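Local coordinates for protein lysin (Enterococcus phage IMEEF1, PDB 6IST) that probably cleaves enterococcal cell-wall peptidoglycan as a phage endolysin, through a calcium-binding peptidase domain of the CHAP family, at residues Leu8-Gly13 with Lys17-Asp22; Asp31-Val36 with Trp43-Asn48; Ala51-Pro56 with Val77-Leu82. One frame throughout, in Å; residues are numbered along the deposited sequence.

Contact 1 (Leu8-Gly13 with Lys17-Asp22). With CA (calcium ion), chain E.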
ATOM      1  N   LEU C   8      10.930  10.290  19.966  1.00 18.59           N
ATOM      2  CA  LEU C   8      11.160  11.365  20.893  1.00 20.72           C
ATOM      3  C   LEU C   8      12.294  12.285  20.489  1.00 20.11           C
ATOM      4  O   LEU C   8      12.224  13.485  20.702  1.00 18.41           O
ATOM      5  CB  LEU C   8      11.443  10.821  22.302  1.00 20.47           C
ATOM      6  CG  LEU C   8      10.307   9.983  22.927  1.00 22.57           C
ATOM      7  CD1 LEU C   8      10.742   9.357  24.230  1.00 24.55           C
ATOM      8  CD2 LEU C   8       9.094  10.881  23.087  1.00 25.03           C
ATOM      9  N   SER C   9      13.344  11.720  19.923  1.00 24.10           N
ATOM     10  CA  SER C   9      14.409  12.567  19.360  1.00 22.48           C
ATOM     11  C   SER C   9      13.863  13.532  18.301  1.00 23.11           C
ATOM     12  O   SER C   9      14.093  14.714  18.335  1.00 21.88           O
ATOM     13  CB  SER C   9      15.499  11.699  18.795  1.00 23.55           C
ATOM     14  OG  SER C   9      16.485  12.544  18.277  1.00 25.77           O
ATOM     15  N   TYR C  10      13.091  13.000  17.383  1.00 21.09           N
ATOM     16  CA  TYR C  10      12.514  13.795  16.314  1.00 22.50           C
ATOM     17  C   TYR C  10      11.577  14.883  16.857  1.00 23.21           C
ATOM     18  O   TYR C  10      11.713  16.071  16.526  1.00 21.82           O
ATOM     19  CB  TYR C  10      11.772  12.886  15.315  1.00 22.04           C
ATOM     20  CG  TYR C  10      11.135  13.675  14.215  1.00 23.10           C
ATOM     21  CD1 TYR C  10      11.882  14.208  13.183  1.00 25.86           C
ATOM     22  CD2 TYR C  10       9.792  13.922  14.242  1.00 24.92           C
ATOM     23  CE1 TYR C  10      11.289  14.987  12.174  1.00 26.07           C
ATOM     24  CE2 TYR C  10       9.174  14.678  13.243  1.00 26.62           C
ATOM     25  CZ  TYR C  10       9.920  15.223  12.229  1.00 25.49           C
ATOM     26  OH  TYR C  10       9.251  15.989  11.270  1.00 28.77           O
ATOM     27  N   VAL C  11      10.654  14.481  17.715  1.00 21.94           N
ATOM     28  CA  VAL C  11       9.711  15.437  18.335  1.00 21.54           C
ATOM     29  C   VAL C  11      10.413  16.528  19.144  1.00 22.35           C
ATOM     30  O   VAL C  11      10.159  17.715  18.916  1.00 20.56           O
ATOM     31  CB  VAL C  11       8.651  14.713  19.154  1.00 25.35           C
ATOM     32  CG1 VAL C  11       7.744  15.686  19.866  1.00 24.88           C
ATOM     33  CG2 VAL C  11       7.808  13.903  18.183  1.00 30.43           C
ATOM     34  N   ASN C  12      11.323  16.146  20.028  1.00 23.16           N
ATOM     35  CA  ASN C  12      12.063  17.152  20.767  1.00 24.13           C
ATOM     36  C   ASN C  12      12.885  18.107  19.843  1.00 25.06           C
ATOM     37  O   ASN C  12      13.012  19.300  20.145  1.00 24.12           O
ATOM     38  CB  ASN C  12      12.913  16.499  21.822  1.00 27.11           C
ATOM     39  CG  ASN C  12      12.100  16.069  23.037  1.00 29.90           C
ATOM     40  OD1 ASN C  12      11.325  16.864  23.586  1.00 30.36           O
ATOM     41  ND2 ASN C  12      12.302  14.825  23.490  1.00 30.03           N
ATOM     42  N   GLY C  13      13.403  17.571  18.742  1.00 25.19           N
ATOM     43  CA  GLY C  13      14.082  18.318  17.669  1.00 28.79           C
ATOM     44  C   GLY C  13      13.196  19.330  16.973  1.00 28.35           C
ATOM     45  O   GLY C  13      13.665  20.289  16.420  1.00 30.03           O
ATOM     46  N   LYS C  17      10.383  25.081  15.961  1.00 27.21           N
ATOM     47  CA  LYS C  17      10.075  25.096  14.533  1.00 28.30           C
ATOM     48  C   LYS C  17       8.622  24.641  14.384  1.00 27.41           C
ATOM     49  O   LYS C  17       7.978  24.260  15.336  1.00 23.61           O
ATOM     50  CB  LYS C  17      10.947  24.093  13.789  1.00 31.93           C
ATOM     51  CG  LYS C  17      12.450  24.255  13.968  1.00 42.23           C
ATOM     52  CD  LYS C  17      13.109  22.881  13.922  1.00 49.55           C
ATOM     53  CE  LYS C  17      14.597  22.950  14.241  1.00 56.86           C
ATOM     54  NZ  LYS C  17      15.141  21.562  14.204  1.00 63.07           N
ATOM     55  N   GLY C  18       8.150  24.560  13.163  1.00 27.19           N
ATOM     56  CA  GLY C  18       6.778  24.087  12.945  1.00 28.92           C
ATOM     57  C   GLY C  18       6.733  23.276  11.692  1.00 28.54           C
ATOM     58  O   GLY C  18       7.556  23.483  10.807  1.00 28.74           O
ATOM     59  N   VAL C  19       5.798  22.339  11.632  1.00 26.98           N
ATOM     60  CA  VAL C  19       5.550  21.572  10.452  1.00 26.15           C
ATOM     61  C   VAL C  19       4.157  21.790   9.984  1.00 25.76           C
ATOM     62  O   VAL C  19       3.259  21.940  10.787  1.00 20.68           O
ATOM     63  CB  VAL C  19       5.832  20.079  10.612  1.00 28.13           C
ATOM     64  CG1 VAL C  19       7.348  19.898  10.618  1.00 32.15           C
ATOM     65  CG2 VAL C  19       5.201  19.463  11.826  1.00 27.18           C
ATOM     66  N   ASP C  20       3.995  21.850   8.652  1.00 27.00           N
ATOM     67  CA  ASP C  20       2.702  22.059   8.011  1.00 28.99           C
ATOM     68  C   ASP C  20       2.492  20.835   7.134  1.00 27.46           C
ATOM     69  O   ASP C  20       3.135  20.717   6.122  1.00 33.13           O
ATOM     70  CB  ASP C  20       2.702  23.344   7.132  1.00 30.07           C
ATOM     71  CG  ASP C  20       1.322  23.630   6.470  1.00 34.72           C
ATOM     72  OD1 ASP C  20       0.346  22.850   6.701  1.00 28.12           O
ATOM     73  OD2 ASP C  20       1.192  24.639   5.731  1.00 37.50           O
ATOM     74  N   ALA C  21       1.607  19.937   7.531  1.00 25.94           N
ATOM     75  CA  ALA C  21       1.423  18.665   6.828  1.00 28.69           C
ATOM     76  C   ALA C  21       0.403  18.739   5.723  1.00 30.51           C
ATOM     77  O   ALA C  21       0.427  17.927   4.821  1.00 35.74           O
ATOM     78  CB  ALA C  21       1.031  17.564   7.803  1.00 28.62           C
ATOM     79  N   ASP C  22      -0.463  19.719   5.774  1.00 27.87           N
ATOM     80  CA  ASP C  22      -1.582  19.721   4.893  1.00 28.14           C
ATOM     81  C   ASP C  22      -1.706  20.909   3.995  1.00 27.38           C
ATOM     82  O   ASP C  22      -2.550  20.867   3.118  1.00 25.75           O
ATOM     83  CB  ASP C  22      -2.841  19.507   5.686  1.00 28.08           C
ATOM     84  CG  ASP C  22      -3.201  20.665   6.581  1.00 29.87           C
ATOM     85  OD1 ASP C  22      -2.414  21.672   6.732  1.00 25.10           O
ATOM     86  OD2 ASP C  22      -4.328  20.592   7.146  1.00 32.62           O
TER
HETATM   87 CA    CA E 301      -1.414  23.222   8.222  1.00 41.27          CA
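Lys-17 meets Gly-13 in a small surface contact between the C-terminal part of helix 4-13 and the loop that runs on from it towards the calcium site. It offers a worked example of how a polypeptide leaves a helix and enters a metal-binding loop with few direct interactions between the two. The lysine reaches back over its own short connection, and NZ donates a hydrogen bond to the backbone O of Gly-13 at 3.0 Å. The donor approaches at a C=O...N angle of 152° and is tilted 27° out of the carbonyl plane. CG stands beside the backbone N (chi1 -56°), the chain bends at chi2, and the remaining torsions are extended, which carries the ammonium out to that oxygen; CD and CE pass alongside it on the way. The second touch is looser: the hydroxyl oxygen OH of Tyr-10 lies 4.4 Å from CG1 of Val-19, a van der Waals approach. The strongest polar partner of that hydroxyl is OD2 of Asp-35 on helix 29-41, and the tyrosine thereby bridges the two helices. Further along the loop, Asp-20 OD1 and Asp-22 OD1 each bind the calcium ion at 2.4 Å. Backbone O atoms of Trp-24 and Gly-26 and the side chain of Asp-31 complete the protein ligands. Asp-20 OD1 also accepts hydrogen bonds from the backbone N of Gly-23 and, weakly, from that of Asp-22 (3.4 Å). A positive ammonium at a carbonyl in the last part of a helix should be electrostatically favourable, while the calcium probably offsets the mutual repulsion of the three carboxylates of Asp-20, Asp-22 and Asp-31.

Contact 2 (Asp31-Val36 with Trp43-Asn48); sequences DLTVDV and WRPYGN. With CA (calcium ion), chain E.
Val-34 carries most of the contact of segment 31-36 with Arg-44 and Pro-45, and both of its methyl groups are used. CG2 faces Pro-45, lying 3.9 Å from the ring carbon CD of that residue, and is equally near its carbonyl oxygen; the two side chains pass each other head to tail. CG1 lies 4.1 Å from CG of Arg-44, and here the side chains lie alongside, directed alike. The valine achieves this double use because CG1 is anti to its backbone N (chi1 165°), which places CG2 beside that N. From the preceding residue, CG2 of Thr-33 comes to 4.4 Å from CG of Pro-45, a looser touch. The proline is itself held from behind: its CG sits 3.7 Å above the plane of the Trp-43 indole, over the ring centre, a CH-pi type of packing that sandwiches the pyrrolidine between the aromatic face and the helix. Helix 29-41 is the helix that packs on the antiparallel sheet, as in the papain-like CHAP fold, and the chain leaving it folds back over its surface here. Outside this layer, the hydroxyl of Thr-33 is engaged by Thr-91 on strand 90-94, whereas the guanidinium of Arg-44 turns away from the helix, its chain bending at chi3 (88°), and has its strongest polar partner in Thr-217. Arg-44 also shares backbone hydrogen bonds with Val-215, joining the short strand 43-44 to the sheet of the C-terminal part of the chain. At the other end of the helical segment, Asp-31 OD2 binds the calcium ion at 2.5 Å, and its OD1 accepts from the backbone N of Ala-21.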
ATOM      1  N   ASP C  31      -1.262  19.099  12.446  1.00 19.78           N
ATOM      2  CA  ASP C  31      -0.111  19.004  11.610  1.00 22.07           C
ATOM      3  C   ASP C  31       1.046  18.251  12.256  1.00 20.89           C
ATOM      4  O   ASP C  31       1.707  17.518  11.581  1.00 19.97           O
ATOM      5  CB  ASP C  31       0.381  20.360  11.131  1.00 23.43           C
ATOM      6  CG  ASP C  31      -0.550  20.984  10.106  1.00 27.18           C
ATOM      7  OD1 ASP C  31      -0.723  20.416   9.007  1.00 32.94           O
ATOM      8  OD2 ASP C  31      -1.096  22.056  10.397  1.00 28.25           O
ATOM      9  N   LEU C  32       1.307  18.491  13.546  1.00 16.34           N
ATOM     10  CA  LEU C  32       2.401  17.805  14.192  1.00 19.67           C
ATOM     11  C   LEU C  32       2.137  16.320  14.321  1.00 18.88           C
ATOM     12  O   LEU C  32       2.980  15.480  13.967  1.00 20.50           O
ATOM     13  CB  LEU C  32       2.601  18.355  15.619  1.00 20.54           C
ATOM     14  CG  LEU C  32       3.720  17.667  16.408  1.00 24.71           C
ATOM     15  CD1 LEU C  32       4.980  17.780  15.589  1.00 28.02           C
ATOM     16  CD2 LEU C  32       3.903  18.372  17.731  1.00 29.25           C
ATOM     17  N   THR C  33       0.938  15.988  14.803  1.00 18.52           N
ATOM     18  CA  THR C  33       0.564  14.594  15.014  1.00 18.87           C
ATOM     19  C   THR C  33       0.583  13.892  13.685  1.00 16.57           C
ATOM     20  O   THR C  33       1.051  12.768  13.573  1.00 18.17           O
ATOM     21  CB  THR C  33      -0.839  14.525  15.692  1.00 20.65           C
ATOM     22  OG1 THR C  33      -0.666  14.891  17.098  1.00 19.69           O
ATOM     23  CG2 THR C  33      -1.468  13.130  15.624  1.00 21.10           C
ATOM     24  N   VAL C  34       0.063  14.539  12.664  1.00 15.96           N
ATOM     25  CA  VAL C  34       0.029  13.878  11.352  1.00 16.35           C
ATOM     26  C   VAL C  34       1.451  13.685  10.788  1.00 18.11           C
ATOM     27  O   VAL C  34       1.756  12.626  10.310  1.00 20.17           O
ATOM     28  CB  VAL C  34      -0.806  14.654  10.321  1.00 17.44           C
ATOM     29  CG1 VAL C  34      -0.530  14.154   8.910  1.00 17.53           C
ATOM     30  CG2 VAL C  34      -2.257  14.588  10.739  1.00 22.12           C
ATOM     31  N   ASP C  35       2.330  14.646  11.010  1.00 18.72           N
ATOM     32  CA  ASP C  35       3.664  14.536  10.498  1.00 20.33           C
ATOM     33  C   ASP C  35       4.327  13.343  11.148  1.00 19.31           C
ATOM     34  O   ASP C  35       5.005  12.533  10.501  1.00 18.51           O
ATOM     35  CB  ASP C  35       4.419  15.808  10.762  1.00 23.87           C
ATOM     36  CG  ASP C  35       5.878  15.764  10.248  1.00 30.09           C
ATOM     37  OD1 ASP C  35       6.123  15.667   9.019  1.00 31.86           O
ATOM     38  OD2 ASP C  35       6.788  15.818  11.104  1.00 31.57           O
ATOM     39  N   VAL C  36       4.337  13.348  12.465  1.00 17.91           N
ATOM     40  CA  VAL C  36       4.980  12.251  13.178  1.00 19.13           C
ATOM     41  C   VAL C  36       4.406  10.872  12.867  1.00 18.96           C
ATOM     42  O   VAL C  36       5.144   9.889  12.623  1.00 20.68           O
ATOM     43  CB  VAL C  36       4.961  12.502  14.673  1.00 20.52           C
ATOM     44  CG1 VAL C  36       5.590  11.348  15.434  1.00 22.52           C
ATOM     45  CG2 VAL C  36       5.598  13.823  14.981  1.00 24.36           C
ATOM     46  N   TRP C  43       1.077   6.156   8.846  1.00 20.88           N
ATOM     47  CA  TRP C  43      -0.367   6.389   9.115  1.00 18.94           C
ATOM     48  C   TRP C  43      -0.624   7.891   8.940  1.00 19.26           C
ATOM     49  O   TRP C  43       0.034   8.705   9.621  1.00 22.03           O
ATOM     50  CB  TRP C  43      -0.712   5.982  10.513  1.00 18.49           C
ATOM     51  CG  TRP C  43      -2.153   6.355  10.927  1.00 19.60           C
ATOM     52  CD1 TRP C  43      -3.266   6.260  10.155  1.00 21.34           C
ATOM     53  CD2 TRP C  43      -2.586   6.789  12.187  1.00 22.52           C
ATOM     54  NE1 TRP C  43      -4.352   6.651  10.836  1.00 22.66           N
ATOM     55  CE2 TRP C  43      -3.973   6.923  12.128  1.00 21.14           C
ATOM     56  CE3 TRP C  43      -1.955   7.019  13.401  1.00 22.77           C
ATOM     57  CZ2 TRP C  43      -4.700   7.363  13.190  1.00 25.40           C
ATOM     58  CZ3 TRP C  43      -2.689   7.468  14.444  1.00 22.98           C
ATOM     59  CH2 TRP C  43      -4.049   7.623  14.351  1.00 25.03           C
ATOM     60  N   ARG C  44      -1.580   8.287   8.084  1.00 19.53           N
ATOM     61  CA  ARG C  44      -2.054   9.701   8.033  1.00 17.14           C
ATOM     62  C   ARG C  44      -3.432   9.801   8.733  1.00 18.86           C
ATOM     63  O   ARG C  44      -4.464   9.429   8.170  1.00 18.16           O
ATOM     64  CB  ARG C  44      -2.133  10.219   6.578  1.00 18.48           C
ATOM     65  CG  ARG C  44      -2.625  11.633   6.471  1.00 20.81           C
ATOM     66  CD  ARG C  44      -2.574  12.197   5.022  1.00 26.19           C
ATOM     67  NE  ARG C  44      -3.863  11.847   4.372  1.00 33.70           N
ATOM     68  CZ  ARG C  44      -4.288  12.210   3.144  1.00 38.89           C
ATOM     69  NH1 ARG C  44      -5.504  11.831   2.725  1.00 36.57           N
ATOM     70  NH2 ARG C  44      -3.546  12.999   2.366  1.00 37.45           N
ATOM     71  N   PRO C  45      -3.459  10.273   9.992  1.00 19.03           N
ATOM     72  CA  PRO C  45      -4.725  10.464  10.654  1.00 19.78           C
ATOM     73  C   PRO C  45      -5.552  11.433   9.866  1.00 19.78           C
ATOM     74  O   PRO C  45      -5.039  12.335   9.275  1.00 21.32           O
ATOM     75  CB  PRO C  45      -4.334  11.086  12.033  1.00 19.83           C
ATOM     76  CG  PRO C  45      -2.898  10.694  12.215  1.00 22.41           C
ATOM     77  CD  PRO C  45      -2.309  10.695  10.833  1.00 21.27           C
ATOM     78  N   TYR C  46      -6.842  11.262   9.979  1.00 23.16           N
ATOM     79  CA  TYR C  46      -7.801  12.026   9.218  1.00 25.14           C
ATOM     80  C   TYR C  46      -8.453  13.105  10.078  1.00 20.94           C
ATOM     81  O   TYR C  46      -8.608  12.976  11.276  1.00 21.79           O
ATOM     82  CB  TYR C  46      -8.837  11.036   8.703  1.00 27.84           C
ATOM     83  CG  TYR C  46      -9.930  11.707   8.009  1.00 34.62           C
ATOM     84  CD1 TYR C  46      -9.772  12.119   6.674  1.00 41.18           C
ATOM     85  CD2 TYR C  46     -11.134  11.964   8.660  1.00 36.79           C
ATOM     86  CE1 TYR C  46     -10.811  12.760   6.006  1.00 41.06           C
ATOM     87  CE2 TYR C  46     -12.163  12.630   7.998  1.00 39.97           C
ATOM     88  CZ  TYR C  46     -11.992  13.000   6.680  1.00 39.75           C
ATOM     89  OH  TYR C  46     -13.012  13.630   6.029  1.00 45.40           O
ATOM     90  N   GLY C  47      -8.786  14.233   9.480  1.00 21.48           N
ATOM     91  CA  GLY C  47      -9.642  15.201  10.136  1.00 22.46           C
ATOM     92  C   GLY C  47      -8.950  16.158  11.073  1.00 22.16           C
ATOM     93  O   GLY C  47      -7.759  16.363  11.024  1.00 21.86           O
ATOM     94  N   ASN C  48      -9.742  16.823  11.874  1.00 23.18           N
ATOM     95  CA  ASN C  48      -9.242  17.700  12.941  1.00 21.92           C
ATOM     96  C   ASN C  48      -8.854  16.818  14.101  1.00 18.95           C
ATOM     97  O   ASN C  48      -9.127  15.636  14.082  1.00 18.48           O
ATOM     98  CB  ASN C  48     -10.344  18.636  13.384  1.00 27.32           C
ATOM     99  CG  ASN C  48     -10.628  19.685  12.357  1.00 30.64           C
ATOM    100  OD1 ASN C  48      -9.743  20.078  11.659  1.00 33.39           O
ATOM    101  ND2 ASN C  48     -11.874  20.181  12.304  1.00 34.23           N
TER
HETATM  102 CA    CA E 301      -1.414  23.222   8.222  1.00 41.27          CA

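Contact 3 (Ala51-Pro56 with Val77-Leu82); sequences ALVDQP and VMIWGL
Ile-79 and Val-53 present their branches to each other at a slant, methyl against methyl, with CG2 of Val-53 4.0 Å from CG2 of Ile-79. The isoleucine serves two neighbours at once. Its CG2 is anti to the backbone N and takes the valine, while CG1, beside that N (chi1 -46°), leads CD1 off to Leu-52. There CD1 sits 4.0 Å from CB of Leu-52 and 3.8 Å from that leucine's backbone O, so the ethyl arm covers the root of the leucine and not its branched end. The leucine's own tip goes elsewhere: CD1 of Leu-52 approaches CG1 of Val-77 at 4.2 Å, two residues back along the strand. Val-77 and Ile-79 therefore show one face of the strand to segment 51-56, whereas Met-78 and Trp-80 direct their side chains away from it.

Segment 51-56 is held in shape from within. Ala-51 O accepts from the backbone N of Gln-55 and of Asp-54, and from Gln-55 NE2 at 3.1 Å. The side-chain donor comes from above the carbonyl plane, although the oxygen lies almost in the plane of the Gln-55 amide. That same NE2 also bonds to Tyr-46 O, and Arg-63 NH1 reaches the backbone O of Leu-52 and of Gln-55. Thr-91 and Met-30 extend the apolar surroundings of Leu-52. The loop and helix 29-41 both lie on the face of the antiparallel sheet that Val-77 and Ile-79 form, consistent with the helix-on-sheet architecture of a papain-like CHAP domain.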
ATOM      1  N   ALA C  51     -11.392  14.312  15.684  1.00 20.05           N
ATOM      2  CA  ALA C  51     -11.607  13.057  14.973  1.00 20.27           C
ATOM      3  C   ALA C  51     -10.678  11.950  15.436  1.00 20.72           C
ATOM      4  O   ALA C  51     -10.996  10.771  15.253  1.00 20.11           O
ATOM      5  CB  ALA C  51     -11.466  13.210  13.488  1.00 23.26           C
ATOM      6  N   LEU C  52      -9.555  12.274  16.088  1.00 18.50           N
ATOM      7  CA  LEU C  52      -8.810  11.167  16.749  1.00 18.20           C
ATOM      8  C   LEU C  52      -9.597  10.328  17.815  1.00 19.82           C
ATOM      9  O   LEU C  52      -9.201   9.214  18.208  1.00 19.63           O
ATOM     10  CB  LEU C  52      -7.550  11.762  17.383  1.00 20.70           C
ATOM     11  CG  LEU C  52      -6.499  12.334  16.435  1.00 22.74           C
ATOM     12  CD1 LEU C  52      -5.473  13.167  17.186  1.00 21.54           C
ATOM     13  CD2 LEU C  52      -5.805  11.264  15.578  1.00 22.87           C
ATOM     14  N   VAL C  53     -10.677  10.844  18.361  1.00 20.73           N
ATOM     15  CA  VAL C  53     -11.457  10.145  19.390  1.00 21.58           C
ATOM     16  C   VAL C  53     -12.037   8.883  18.791  1.00 23.62           C
ATOM     17  O   VAL C  53     -12.096   7.859  19.425  1.00 22.48           O
ATOM     18  CB  VAL C  53     -12.591  11.046  19.946  1.00 21.00           C
ATOM     19  CG1 VAL C  53     -13.618  10.250  20.730  1.00 26.06           C
ATOM     20  CG2 VAL C  53     -12.021  12.076  20.848  1.00 20.65           C
ATOM     21  N   ASP C  54     -12.476   8.942  17.554  1.00 24.09           N
ATOM     22  CA  ASP C  54     -13.197   7.760  17.089  1.00 28.95           C
ATOM     23  C   ASP C  54     -12.879   7.263  15.670  1.00 26.08           C
ATOM     24  O   ASP C  54     -13.440   6.272  15.245  1.00 26.19           O
ATOM     25  CB  ASP C  54     -14.687   8.110  17.191  1.00 33.25           C
ATOM     26  CG  ASP C  54     -15.089   9.148  16.169  1.00 39.49           C
ATOM     27  OD1 ASP C  54     -16.286   9.131  15.786  1.00 56.48           O
ATOM     28  OD2 ASP C  54     -14.234   9.977  15.760  1.00 40.20           O
ATOM     29  N   GLN C  55     -11.920   7.844  14.986  1.00 25.14           N
ATOM     30  CA  GLN C  55     -11.585   7.312  13.660  1.00 22.06           C
ATOM     31  C   GLN C  55     -10.885   5.960  13.806  1.00 22.18           C
ATOM     32  O   GLN C  55     -10.259   5.652  14.837  1.00 18.15           O
ATOM     33  CB  GLN C  55     -10.729   8.273  12.886  1.00 23.75           C
ATOM     34  CG  GLN C  55      -9.292   8.390  13.354  1.00 23.54           C
ATOM     35  CD  GLN C  55      -8.546   9.539  12.666  1.00 23.77           C
ATOM     36  OE1 GLN C  55      -7.703   9.281  11.852  1.00 20.15           O
ATOM     37  NE2 GLN C  55      -8.855  10.800  13.007  1.00 21.24           N
ATOM     38  N   PRO C  56     -11.014   5.098  12.794  1.00 24.04           N
ATOM     39  CA  PRO C  56     -10.284   3.816  12.855  1.00 21.18           C
ATOM     40  C   PRO C  56      -8.764   3.985  12.913  1.00 21.32           C
ATOM     41  O   PRO C  56      -8.182   4.990  12.413  1.00 19.12           O
ATOM     42  CB  PRO C  56     -10.681   3.108  11.535  1.00 25.15           C
ATOM     43  CG  PRO C  56     -11.662   3.996  10.857  1.00 25.27           C
ATOM     44  CD  PRO C  56     -11.599   5.353  11.464  1.00 25.44           C
ATOM     45  N   VAL C  77       0.064   9.757  21.594  1.00 18.24           N
ATOM     46  CA  VAL C  77      -0.566  10.910  20.922  1.00 20.38           C
ATOM     47  C   VAL C  77      -1.699  11.346  21.872  1.00 19.88           C
ATOM     48  O   VAL C  77      -2.578  10.560  22.189  1.00 16.93           O
ATOM     49  CB  VAL C  77      -1.150  10.504  19.555  1.00 20.07           C
ATOM     50  CG1 VAL C  77      -1.994  11.658  19.001  1.00 21.03           C
ATOM     51  CG2 VAL C  77      -0.087  10.054  18.570  1.00 25.08           C
ATOM     52  N   MET C  78      -1.684  12.593  22.345  1.00 16.51           N
ATOM     53  CA  MET C  78      -2.622  13.131  23.267  1.00 18.78           C
ATOM     54  C   MET C  78      -3.754  13.698  22.519  1.00 19.50           C
ATOM     55  O   MET C  78      -3.597  14.321  21.446  1.00 21.86           O
ATOM     56  CB  MET C  78      -1.958  14.275  24.021  1.00 21.42           C
ATOM     57  CG  MET C  78      -0.764  13.886  24.801  1.00 21.98           C
ATOM     58  SD  MET C  78      -0.982  12.671  26.074  1.00 17.10           S
ATOM     59  CE  MET C  78      -2.549  13.242  26.817  1.00 22.35           C
ATOM     60  N   ILE C  79      -4.897  13.505  23.079  1.00 17.76           N
ATOM     61  CA  ILE C  79      -6.141  13.999  22.559  1.00 18.03           C
ATOM     62  C   ILE C  79      -6.902  14.810  23.597  1.00 17.52           C
ATOM     63  O   ILE C  79      -7.273  14.289  24.661  1.00 16.06           O
ATOM     64  CB  ILE C  79      -7.013  12.810  22.108  1.00 20.47           C
ATOM     65  CG1 ILE C  79      -6.260  11.758  21.277  1.00 22.18           C
ATOM     66  CG2 ILE C  79      -8.234  13.355  21.351  1.00 23.07           C
ATOM     67  CD1 ILE C  79      -7.068  10.497  21.132  1.00 21.91           C
ATOM     68  N   TRP C  80      -7.211  16.066  23.261  1.00 19.53           N
ATOM     69  CA  TRP C  80      -8.102  16.896  24.017  1.00 17.67           C
ATOM     70  C   TRP C  80      -9.397  16.905  23.308  1.00 18.96           C
ATOM     71  O   TRP C  80      -9.424  17.225  22.074  1.00 17.95           O
ATOM     72  CB  TRP C  80      -7.600  18.269  24.084  1.00 18.91           C
ATOM     73  CG  TRP C  80      -6.479  18.574  25.011  1.00 18.22           C
ATOM     74  CD1 TRP C  80      -6.577  19.197  26.250  1.00 18.60           C
ATOM     75  CD2 TRP C  80      -5.072  18.310  24.819  1.00 18.87           C
ATOM     76  NE1 TRP C  80      -5.317  19.349  26.793  1.00 19.57           N
ATOM     77  CE2 TRP C  80      -4.390  18.790  25.969  1.00 17.56           C
ATOM     78  CE3 TRP C  80      -4.349  17.695  23.846  1.00 18.49           C
ATOM     79  CZ2 TRP C  80      -2.989  18.668  26.088  1.00 18.91           C
ATOM     80  CZ3 TRP C  80      -2.940  17.626  23.924  1.00 18.90           C
ATOM     81  CH2 TRP C  80      -2.308  18.095  25.073  1.00 18.93           C
ATOM     82  N   GLY C  81     -10.453  16.574  24.036  1.00 18.18           N
ATOM     83  CA  GLY C  81     -11.795  16.522  23.380  1.00 20.10           C
ATOM     84  C   GLY C  81     -12.979  16.921  24.217  1.00 20.56           C
ATOM     85  O   GLY C  81     -14.109  16.615  23.812  1.00 23.57           O
ATOM     86  N   LEU C  82     -12.766  17.514  25.386  1.00 18.93           N
ATOM     87  CA  LEU C  82     -13.833  17.795  26.355  1.00 20.81           C
ATOM     88  C   LEU C  82     -13.935  19.245  26.582  1.00 20.62           C
ATOM     89  O   LEU C  82     -12.947  19.965  26.513  1.00 20.05           O
ATOM     90  CB  LEU C  82     -13.591  17.114  27.692  1.00 22.29           C
ATOM     91  CG  LEU C  82     -13.519  15.581  27.495  1.00 26.94           C
ATOM     92  CD1 LEU C  82     -13.032  14.936  28.797  1.00 37.20           C
ATOM     93  CD2 LEU C  82     -14.845  15.026  27.074  1.00 29.15           C
TER

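In the fold
From the N terminus, helix 4-13 leads directly into contact 1, which closes the shortest loop, with three residues between its segments. The chain then rounds the calcium ion and enters helix 29-41; contact 2 closes the return from that helix, and contact 3 a longer excursion that includes strand 62-65. The three follow in series, neither nesting nor crossing. They are also joined across the chain: contacts 1 and 2 share the metal and meet where Val-19 packs on Asp-35, while contacts 2 and 3 meet where Thr-33 packs on Val-77. Helix 29-41 thus stands between the calcium loop and the antiparallel sheet.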